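Local coordinates for SsDNA-binding protein essential for mitochondrial genome maintenance (Saccharomyces cerevisiae, PDB 6CQK) that binds single-stranded DNA preferentially and cooperatively, takes part in mitochondrial DNA replication and stimulates a helicase, at residues D2-S7 against A72-Y77; L28-A33 against Y45-F50; V68-D73 against L92-I97. One frame throughout, in Å; residues are numbered along the deposited sequence.

Interaction 1 of 3, residues D2-S7 against A72-Y77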
loop_
_atom_site.group_PDB
_atom_site.type_symbol
_atom_site.label_atom_id
_atom_site.label_comp_id
_atom_site.label_asym_id
_atom_site.label_seq_id
_atom_site.Cartn_x
_atom_site.Cartn_y
_atom_site.Cartn_z
ATOM N N ASP A 2 -1.190 13.948 6.051
ATOM C CA ASP A 2 -2.570 13.255 6.164
ATOM C C ASP A 2 -3.051 12.754 4.809
ATOM O O ASP A 2 -3.135 13.549 3.872
ATOM C CB ASP A 2 -3.696 14.217 6.612
ATOM C CG ASP A 2 -4.040 14.155 8.064
ATOM O OD1 ASP A 2 -3.221 13.738 8.882
ATOM O OD2 ASP A 2 -5.155 14.556 8.422
ATOM N N PHE A 3 -3.480 11.502 4.693
ATOM C CA PHE A 3 -3.935 10.957 3.378
ATOM C C PHE A 3 -4.925 9.803 3.479
ATOM O O PHE A 3 -5.144 9.230 4.562
ATOM C CB PHE A 3 -2.721 10.556 2.496
ATOM C CG PHE A 3 -1.938 9.367 3.000
ATOM C CD1 PHE A 3 -2.359 8.073 2.734
ATOM C CD2 PHE A 3 -0.780 9.535 3.743
ATOM C CE1 PHE A 3 -1.632 6.986 3.217
ATOM C CE2 PHE A 3 -0.049 8.454 4.222
ATOM C CZ PHE A 3 -0.469 7.179 3.953
ATOM N N SER A 4 -5.488 9.430 2.347
ATOM C CA SER A 4 -6.342 8.234 2.345
ATOM C C SER A 4 -6.322 7.636 0.984
ATOM O O SER A 4 -7.017 8.104 0.139
ATOM C CB SER A 4 -7.783 8.529 2.845
ATOM O OG SER A 4 -8.396 9.494 2.028
ATOM N N LYS A 5 -5.508 6.615 0.785
ATOM C CA LYS A 5 -5.388 5.979 -0.519
ATOM C C LYS A 5 -5.874 4.573 -0.432
ATOM O O LYS A 5 -5.777 3.950 0.591
ATOM C CB LYS A 5 -3.968 6.008 -1.115
ATOM C CG LYS A 5 -2.915 5.366 -0.268
ATOM C CD LYS A 5 -1.520 5.444 -0.869
ATOM C CE LYS A 5 -1.309 4.218 -1.763
ATOM N NZ LYS A 5 -0.170 4.338 -2.714
ATOM N N MET A 6 -6.396 4.088 -1.554
ATOM C CA MET A 6 -6.875 2.691 -1.730
ATOM C C MET A 6 -6.070 1.951 -2.778
ATOM O O MET A 6 -5.680 2.538 -3.794
ATOM C CB MET A 6 -8.285 2.714 -2.230
ATOM C CG MET A 6 -8.893 1.328 -2.315
ATOM S SD MET A 6 -10.533 1.181 -1.578
ATOM C CE MET A 6 -10.530 2.012 -0.029
ATOM N N SER A 7 -5.762 0.705 -2.515
ATOM C CA SER A 7 -5.133 -0.143 -3.523
ATOM C C SER A 7 -6.113 -1.264 -3.763
ATOM O O SER A 7 -6.618 -1.826 -2.814
ATOM C CB SER A 7 -3.797 -0.693 -3.025
ATOM O OG SER A 7 -3.033 0.343 -2.415
ATOM N N ALA A 72 -5.438 4.555 -5.837
ATOM C CA ALA A 72 -6.297 5.691 -6.044
ATOM C C ALA A 72 -6.414 6.518 -4.759
ATOM O O ALA A 72 -6.515 5.964 -3.662
ATOM C CB ALA A 72 -7.711 5.204 -6.508
ATOM N N ASP A 73 -6.476 7.833 -4.917
ATOM C CA ASP A 73 -6.781 8.697 -3.782
ATOM C C ASP A 73 -8.235 8.617 -3.447
ATOM O O ASP A 73 -9.074 8.691 -4.350
ATOM C CB ASP A 73 -6.321 10.145 -4.042
ATOM C CG ASP A 73 -4.830 10.284 -3.831
ATOM O OD1 ASP A 73 -4.307 9.685 -2.854
ATOM O OD2 ASP A 73 -4.136 10.875 -4.668
ATOM N N ALA A 74 -8.522 8.447 -2.177
ATOM C CA ALA A 74 -9.884 8.320 -1.700
ATOM C C ALA A 74 -10.397 9.542 -0.963
ATOM O O ALA A 74 -9.681 10.092 -0.130
ATOM C CB ALA A 74 -9.998 7.112 -0.769
ATOM N N ALA A 75 -11.641 9.924 -1.246
ATOM C CA ALA A 75 -12.364 10.953 -0.486
ATOM C C ALA A 75 -13.819 10.595 -0.338
ATOM O O ALA A 75 -14.305 9.750 -1.054
ATOM C CB ALA A 75 -12.282 12.260 -1.208
ATOM N N ASN A 76 -14.490 11.244 0.597
ATOM C CA ASN A 76 -15.907 11.087 0.807
ATOM C C ASN A 76 -16.550 12.372 0.422
ATOM O O ASN A 76 -16.135 13.379 0.912
ATOM C CB ASN A 76 -16.183 10.704 2.277
ATOM C CG ASN A 76 -16.192 9.171 2.509
ATOM O OD1 ASN A 76 -16.480 8.342 1.610
ATOM N ND2 ASN A 76 -15.887 8.788 3.739
ATOM N N TYR A 77 -17.514 12.345 -0.494
ATOM C CA TYR A 77 -18.320 13.509 -0.883
ATOM C C TYR A 77 -19.835 13.335 -0.683
ATOM O O TYR A 77 -20.400 12.333 -1.133
ATOM C CB TYR A 77 -18.087 13.811 -2.350
ATOM C CG TYR A 77 -16.650 14.100 -2.755
ATOM C CD1 TYR A 77 -15.683 14.605 -1.850
ATOM C CD2 TYR A 77 -16.257 13.896 -4.081
ATOM C CE1 TYR A 77 -14.383 14.879 -2.268
ATOM C CE2 TYR A 77 -14.959 14.169 -4.500
ATOM C CZ TYR A 77 -14.026 14.661 -3.584
ATOM O OH TYR A 77 -12.748 14.899 -4.003
#

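Interaction 2 of 3, residues L28-A33 against Y45-F50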
loop_
_atom_site.group_PDB
_atom_site.type_symbol
_atom_site.label_atom_id
_atom_site.label_comp_id
_atom_site.label_asym_id
_atom_site.label_seq_id
_atom_site.Cartn_x
_atom_site.Cartn_y
_atom_site.Cartn_z
ATOM N N LEU A 28 -12.169 10.181 -17.121
ATOM C CA LEU A 28 -12.625 8.861 -17.472
ATOM C C LEU A 28 -13.211 8.155 -16.243
ATOM O O LEU A 28 -12.749 8.348 -15.126
ATOM C CB LEU A 28 -11.434 8.125 -18.025
ATOM C CG LEU A 28 -11.737 6.927 -18.882
ATOM C CD1 LEU A 28 -12.655 7.299 -20.051
ATOM C CD2 LEU A 28 -10.433 6.314 -19.382
ATOM N N LYS A 29 -14.300 7.419 -16.443
ATOM C CA LYS A 29 -14.990 6.639 -15.363
ATOM C C LYS A 29 -15.001 5.177 -15.752
ATOM O O LYS A 29 -15.167 4.858 -16.918
ATOM C CB LYS A 29 -16.466 7.083 -15.125
ATOM C CG LYS A 29 -16.696 8.057 -13.938
ATOM C CD LYS A 29 -17.054 7.338 -12.614
ATOM C CE LYS A 29 -16.869 8.244 -11.411
ATOM N NZ LYS A 29 -17.760 9.440 -11.432
ATOM N N TYR A 30 -14.727 4.316 -14.793
ATOM C CA TYR A 30 -14.890 2.892 -14.962
ATOM C C TYR A 30 -14.994 2.272 -13.583
ATOM O O TYR A 30 -14.672 2.909 -12.563
ATOM C CB TYR A 30 -13.748 2.268 -15.774
ATOM C CG TYR A 30 -12.403 2.170 -15.055
ATOM C CD1 TYR A 30 -11.496 3.224 -15.039
ATOM C CD2 TYR A 30 -12.039 1.012 -14.397
ATOM C CE1 TYR A 30 -10.283 3.124 -14.392
ATOM C CE2 TYR A 30 -10.815 0.933 -13.750
ATOM C CZ TYR A 30 -9.944 2.001 -13.747
ATOM O OH TYR A 30 -8.753 1.908 -13.015
ATOM N N SER A 31 -15.485 1.048 -13.550
ATOM C CA SER A 31 -15.641 0.325 -12.301
ATOM C C SER A 31 -14.795 -0.972 -12.307
ATOM O O SER A 31 -14.550 -1.535 -13.375
ATOM C CB SER A 31 -17.105 0.018 -12.044
ATOM O OG SER A 31 -17.652 -0.614 -13.185
ATOM N N ILE A 32 -14.274 -1.325 -11.115
ATOM C CA ILE A 32 -13.501 -2.513 -10.892
ATOM C C ILE A 32 -14.371 -3.418 -10.021
ATOM O O ILE A 32 -14.823 -2.994 -8.964
ATOM C CB ILE A 32 -12.172 -2.180 -10.123
ATOM C CG1 ILE A 32 -11.295 -1.271 -10.965
ATOM C CG2 ILE A 32 -11.366 -3.446 -9.788
ATOM C CD1 ILE A 32 -10.060 -0.791 -10.260
ATOM N N ALA A 33 -14.552 -4.650 -10.452
ATOM C CA ALA A 33 -15.138 -5.646 -9.613
ATOM C C ALA A 33 -14.019 -6.375 -8.922
ATOM O O ALA A 33 -13.166 -6.945 -9.601
ATOM C CB ALA A 33 -15.949 -6.615 -10.444
ATOM N N TYR A 45 -16.074 -0.791 -7.327
ATOM C CA TYR A 45 -15.438 0.485 -6.943
ATOM C C TYR A 45 -15.365 1.308 -8.182
ATOM O O TYR A 45 -14.931 0.785 -9.225
ATOM C CB TYR A 45 -14.021 0.261 -6.416
ATOM C CG TYR A 45 -13.952 -0.454 -5.094
ATOM C CD1 TYR A 45 -14.390 0.166 -3.939
ATOM C CD2 TYR A 45 -13.424 -1.762 -4.983
ATOM C CE1 TYR A 45 -14.333 -0.510 -2.688
ATOM C CE2 TYR A 45 -13.389 -2.441 -3.755
ATOM C CZ TYR A 45 -13.850 -1.816 -2.609
ATOM O OH TYR A 45 -13.787 -2.380 -1.367
ATOM N N ASN A 46 -15.863 2.540 -8.105
ATOM C CA ASN A 46 -15.863 3.418 -9.251
ATOM C C ASN A 46 -14.677 4.332 -9.194
ATOM O O ASN A 46 -14.435 5.000 -8.167
ATOM C CB ASN A 46 -17.106 4.241 -9.258
ATOM C CG ASN A 46 -18.343 3.371 -9.275
ATOM O OD1 ASN A 46 -18.549 2.566 -10.211
ATOM N ND2 ASN A 46 -19.181 3.505 -8.254
ATOM N N ILE A 47 -13.903 4.257 -10.261
ATOM C CA ILE A 47 -12.632 4.914 -10.376
ATOM C C ILE A 47 -12.800 6.115 -11.289
ATOM O O ILE A 47 -13.521 6.032 -12.286
ATOM C CB ILE A 47 -11.610 3.998 -11.081
ATOM C CG1 ILE A 47 -11.512 2.659 -10.374
ATOM C CG2 ILE A 47 -10.249 4.672 -11.171
ATOM C CD1 ILE A 47 -11.281 2.751 -8.876
ATOM N N THR A 48 -12.127 7.216 -10.933
ATOM C CA THR A 48 -12.170 8.421 -11.706
ATOM C C THR A 48 -10.755 8.597 -12.135
ATOM O O THR A 48 -9.863 8.414 -11.358
ATOM C CB THR A 48 -12.619 9.604 -10.819
ATOM O OG1 THR A 48 -13.939 9.351 -10.293
ATOM C CG2 THR A 48 -12.661 10.875 -11.597
ATOM N N VAL A 49 -10.557 8.976 -13.375
ATOM C CA VAL A 49 -9.233 9.232 -13.911
ATOM C C VAL A 49 -9.086 10.599 -14.596
ATOM O O VAL A 49 -9.787 10.909 -15.584
ATOM C CB VAL A 49 -8.832 8.211 -14.948
ATOM C CG1 VAL A 49 -7.330 8.278 -15.142
ATOM C CG2 VAL A 49 -9.251 6.800 -14.516
ATOM N N PHE A 50 -8.222 11.440 -14.018
ATOM C CA PHE A 50 -7.854 12.684 -14.646
ATOM C C PHE A 50 -6.508 12.554 -15.333
ATOM O O PHE A 50 -6.359 13.132 -16.391
ATOM C CB PHE A 50 -7.839 13.814 -13.657
ATOM C CG PHE A 50 -9.165 14.119 -13.073
ATOM C CD1 PHE A 50 -10.113 14.789 -13.772
ATOM C CD2 PHE A 50 -9.468 13.728 -11.794
ATOM C CE1 PHE A 50 -11.362 15.067 -13.215
ATOM C CE2 PHE A 50 -10.716 14.005 -11.219
ATOM C CZ PHE A 50 -11.662 14.688 -11.937
#

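Interaction 3 of 3, residues V68-D73 against L92-I97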
loop_
_atom_site.group_PDB
_atom_site.type_symbol
_atom_site.label_atom_id
_atom_site.label_comp_id
_atom_site.label_asym_id
_atom_site.label_seq_id
_atom_site.Cartn_x
_atom_site.Cartn_y
_atom_site.Cartn_z
ATOM N N VAL A 68 -6.313 -5.846 -13.001
ATOM C CA VAL A 68 -5.499 -4.655 -12.766
ATOM C C VAL A 68 -5.118 -4.499 -11.299
ATOM O O VAL A 68 -5.779 -5.052 -10.412
ATOM C CB VAL A 68 -6.221 -3.381 -13.173
ATOM C CG1 VAL A 68 -6.440 -3.422 -14.634
ATOM C CG2 VAL A 68 -7.550 -3.203 -12.456
ATOM N N TYR A 69 -4.060 -3.738 -11.040
ATOM C CA TYR A 69 -3.733 -3.281 -9.659
ATOM C C TYR A 69 -3.771 -1.772 -9.730
ATOM O O TYR A 69 -2.977 -1.197 -10.455
ATOM C CB TYR A 69 -2.374 -3.795 -9.209
ATOM C CG TYR A 69 -1.795 -3.099 -8.018
ATOM C CD1 TYR A 69 -1.003 -1.982 -8.156
ATOM C CD2 TYR A 69 -1.998 -3.578 -6.756
ATOM C CE1 TYR A 69 -0.449 -1.357 -7.070
ATOM C CE2 TYR A 69 -1.472 -2.941 -5.657
ATOM C CZ TYR A 69 -0.693 -1.835 -5.822
ATOM O OH TYR A 69 -0.157 -1.242 -4.686
ATOM N N VAL A 70 -4.747 -1.158 -9.069
ATOM C CA VAL A 70 -4.965 0.276 -9.139
ATOM C C VAL A 70 -4.691 0.864 -7.784
ATOM O O VAL A 70 -5.004 0.261 -6.744
ATOM C CB VAL A 70 -6.396 0.593 -9.474
ATOM C CG1 VAL A 70 -6.701 2.068 -9.274
ATOM C CG2 VAL A 70 -6.724 0.118 -10.880
ATOM N N GLU A 71 -4.046 2.026 -7.775
ATOM C CA GLU A 71 -3.916 2.824 -6.556
ATOM C C GLU A 71 -4.656 4.119 -6.802
ATOM O O GLU A 71 -4.539 4.683 -7.849
ATOM C CB GLU A 71 -2.484 3.169 -6.273
ATOM C CG GLU A 71 -1.649 1.994 -5.920
ATOM C CD GLU A 71 -0.195 2.327 -5.810
ATOM O OE1 GLU A 71 0.388 3.099 -6.631
ATOM O OE2 GLU A 71 0.334 1.761 -4.839
ATOM N N ALA A 72 -5.438 4.555 -5.837
ATOM C CA ALA A 72 -6.297 5.691 -6.044
ATOM C C ALA A 72 -6.414 6.518 -4.759
ATOM O O ALA A 72 -6.515 5.964 -3.662
ATOM C CB ALA A 72 -7.711 5.204 -6.508
ATOM N N ASP A 73 -6.476 7.833 -4.917
ATOM C CA ASP A 73 -6.781 8.697 -3.782
ATOM C C ASP A 73 -8.235 8.617 -3.447
ATOM O O ASP A 73 -9.074 8.691 -4.350
ATOM C CB ASP A 73 -6.321 10.145 -4.042
ATOM C CG ASP A 73 -4.830 10.284 -3.831
ATOM O OD1 ASP A 73 -4.307 9.685 -2.854
ATOM O OD2 ASP A 73 -4.136 10.875 -4.668
ATOM N N LEU A 92 -12.782 7.942 -5.784
ATOM C CA LEU A 92 -11.525 7.200 -5.911
ATOM C C LEU A 92 -10.885 7.655 -7.172
ATOM O O LEU A 92 -11.360 7.322 -8.275
ATOM C CB LEU A 92 -11.768 5.747 -6.035
ATOM C CG LEU A 92 -12.156 4.987 -4.778
ATOM C CD1 LEU A 92 -12.509 3.575 -5.175
ATOM C CD2 LEU A 92 -11.051 4.953 -3.745
ATOM N N VAL A 93 -9.858 8.501 -7.025
ATOM C CA VAL A 93 -9.231 9.128 -8.165
ATOM C C VAL A 93 -7.950 8.444 -8.414
ATOM O O VAL A 93 -7.116 8.339 -7.503
ATOM C CB VAL A 93 -9.007 10.606 -7.913
ATOM C CG1 VAL A 93 -8.197 11.190 -9.044
ATOM C CG2 VAL A 93 -10.360 11.292 -7.817
ATOM N N GLN A 94 -7.813 7.897 -9.614
ATOM C CA GLN A 94 -6.706 6.993 -9.938
ATOM C C GLN A 94 -5.350 7.695 -9.895
ATOM O O GLN A 94 -5.235 8.771 -10.383
ATOM C CB GLN A 94 -6.940 6.382 -11.313
ATOM C CG GLN A 94 -5.855 5.429 -11.748
ATOM C CD GLN A 94 -6.175 4.685 -13.026
ATOM O OE1 GLN A 94 -7.283 4.185 -13.209
ATOM N NE2 GLN A 94 -5.211 4.616 -13.916
ATOM N N LYS A 95 -4.353 7.088 -9.252
ATOM C CA LYS A 95 -2.970 7.584 -9.215
ATOM C C LYS A 95 -1.999 6.713 -9.986
ATOM O O LYS A 95 -0.986 7.158 -10.466
ATOM C CB LYS A 95 -2.556 7.760 -7.752
ATOM C CG LYS A 95 -3.212 8.946 -7.055
ATOM C CD LYS A 95 -3.351 10.123 -8.063
ATOM C CE LYS A 95 -4.238 11.297 -7.660
ATOM N NZ LYS A 95 -4.845 12.044 -8.801
ATOM N N ASP A 96 -2.350 5.472 -10.207
ATOM C CA ASP A 96 -1.467 4.578 -10.881
ATOM C C ASP A 96 -2.191 3.360 -11.312
ATOM O O ASP A 96 -3.175 3.037 -10.684
ATOM C CB ASP A 96 -0.371 4.202 -9.927
ATOM C CG ASP A 96 0.890 4.513 -10.470
ATOM O OD1 ASP A 96 1.285 3.865 -11.470
ATOM O OD2 ASP A 96 1.383 5.537 -9.977
ATOM N N ILE A 97 -1.753 2.721 -12.386
ATOM C CA ILE A 97 -2.330 1.472 -12.761
ATOM C C ILE A 97 -1.286 0.525 -13.248
ATOM O O ILE A 97 -0.378 0.926 -13.939
ATOM C CB ILE A 97 -3.505 1.613 -13.756
ATOM C CG1 ILE A 97 -4.020 0.216 -14.160
ATOM C CG2 ILE A 97 -3.150 2.412 -14.967
ATOM C CD1 ILE A 97 -5.439 0.235 -14.657
#

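Interaction 1 of 3, residues D2-S7 against A72-Y77
The strand segment K5-M6 runs antiparallel to A72-D73, the short strand axes coming within 4.4 Å at 122° between their N-to-C directions, so the two strands diverge, with two registered pairs and one further backbone bond at S4. K5 faces D73 as the non-hydrogen-bonded pair, and M6 faces A72 as the hydrogen-bonded one. The latter is closed by M6 N to A72 O (2.8 Å) and A72 N to M6 O (2.9 Å); the first is almost straight at the hydrogen.

S4 ends the pairing with two bonds to a single residue. Its carbonyl O accepts A74 N at 2.8 Å, and its hydroxyl OG donates to A74 O at 2.6 Å. With chi1 at 60°, OG sits between the backbone N and the carbonyl carbon, and from there it reaches A74 O at a slant, 33° off the carbonyl plane. S4 OG is also hydrogen-bonded to Y45 OH of the second subunit, which ties this corner to that subunit. The A74 methyl lies against S4 O, CB to O 3.3 Å.

On the K5 and D73 face the touch is slight: CB of K5 passes D73 OD1 at 4.1 Å, while the lysine chain bends at chi3 and carries NZ off to a long, weak ion pair with E71. On the other face M6 meets A72 little beyond its CB, and both M6 and A74 pack on L92. Residues F3 to S7 also pair with an antiparallel strand of the second subunit, so the sheet continues across the interface.

Pairing of the first strand of the chain with the fourth is the closure between strands 1 and 4 that completes the five-stranded OB-fold barrel of single-strand binding proteins.

Interaction 2 of 3, residues L28-A33 against Y45-F50
Y30 O accepts I47 N at 2.8 Å, the shortest of the backbone bonds here; the N lies almost straight out along C=O (178°), and N46 CA adds a weaker CH contact to the same oxygen. Its counterpart, Y30 N to I47 O, is longer at 3.3 Å. L28 with V49 and I32 with Y45 are the other hydrogen-bonded pairs, giving six backbone bonds along five registered residue pairs, with strand axes 147° apart.

The face bearing L28, Y30, I32, Y45, I47 and V49 is buried. Here I47 crosses under the Y30 ring: its CB lies 3.9 Å from the ring centroid, close to the normal, which makes a CH-pi contact, and CG2 reaches Y30 CE1 at 3.6 Å. The tyrosine ring swings over I47 because its CG takes the position between the backbone N and the carbonyl carbon (chi1 72°). V49 meets the ring differently, CG2 coming in at the edge, near the plane, 3.8 Å from CE1. The delta carbon of I32 completes the group by crossing the gamma-branch of I47, CD1 to CG1 3.7 Å. Y30 OH, buried among these apolar groups, is satisfied by a hydrogen bond to Q94 OE1, and the ring has an edge-to-face neighbour in F16.

The other face, with K29, S31, N46 and T48, is more polar and less buried. K29 lies across T48 there, its CE 3.3 Å from OG1, and S31 CB rests against N46 OD1. At the end of the hairpin Y45 packs on N76 of the second subunit.

L28, Y30 and V49 also touch helix 52-59, while I32 reaches V68 and V70; a beta hairpin of strands 2 and 3 with its apolar face turned into the barrel interior is characteristic of the OB fold.

Interaction 3 of 3, residues V68-D73 against L92-I97
On the buried face, V68, V70 and I97 pack closely: I97 CD1 crosses V68 CG1 at 3.8 Å and V70 CG2 at 4.0 Å, brought there by a CG1 anti to the backbone N (chi1 177°). Further along, the A72 methyl meets L92 CB at 4.1 Å. Q94, on the same side, holds Q54 OE1 through its NE2.

The opposite face is charged and looser. E71 and D96 lie side by side, carboxylate planes 78° apart, with E71 OE1 4.3 Å from D96 OD2, so their charges probably repel. Y69 OH donates to E71 OE2 at 3.0 Å, arriving above the carboxylate plane. K95 crosses D73 at about a right angle, its CG and CE passing OD2, but NZ stays 4.4 Å from D73 OD2, beyond a salt bridge. With an alanine in place of E71, Y69 OH is likely to lose this acceptor and D96 CB the carboxylate that lies against it.

Backbone evidence marks the irregularity: E71 O takes K95 N at 2.8 Å and D96 N weakly, at 3.3 Å. K95 and D96 thus both face E71, which is a classic beta bulge in the antiparallel hairpin of strands 4 and 5 of this OB fold.

Along the chain, interaction 1 opens at strand 3-20 and closes on strand 67-77, enclosing interaction 2, the hairpin of strands 26-34 and 43-49. Interaction 3 follows, starting on the strand where interaction 1 ends and sharing A72 and D73 with it. Their centres lie about 10 Å apart for interactions 1 and 3, about 9 Å for 2 and 3, and about 13 Å for 1 and 2. Strands 43-49 and 89-99 run parallel as neighbours, carrying the hairpin of interaction 2 into that of interaction 3, and interaction 1 closes the circuit, consistent with an OB barrel. Interactions 1 and 2 also touch the second subunit, so barrel and subunit pairing are built from the same strands.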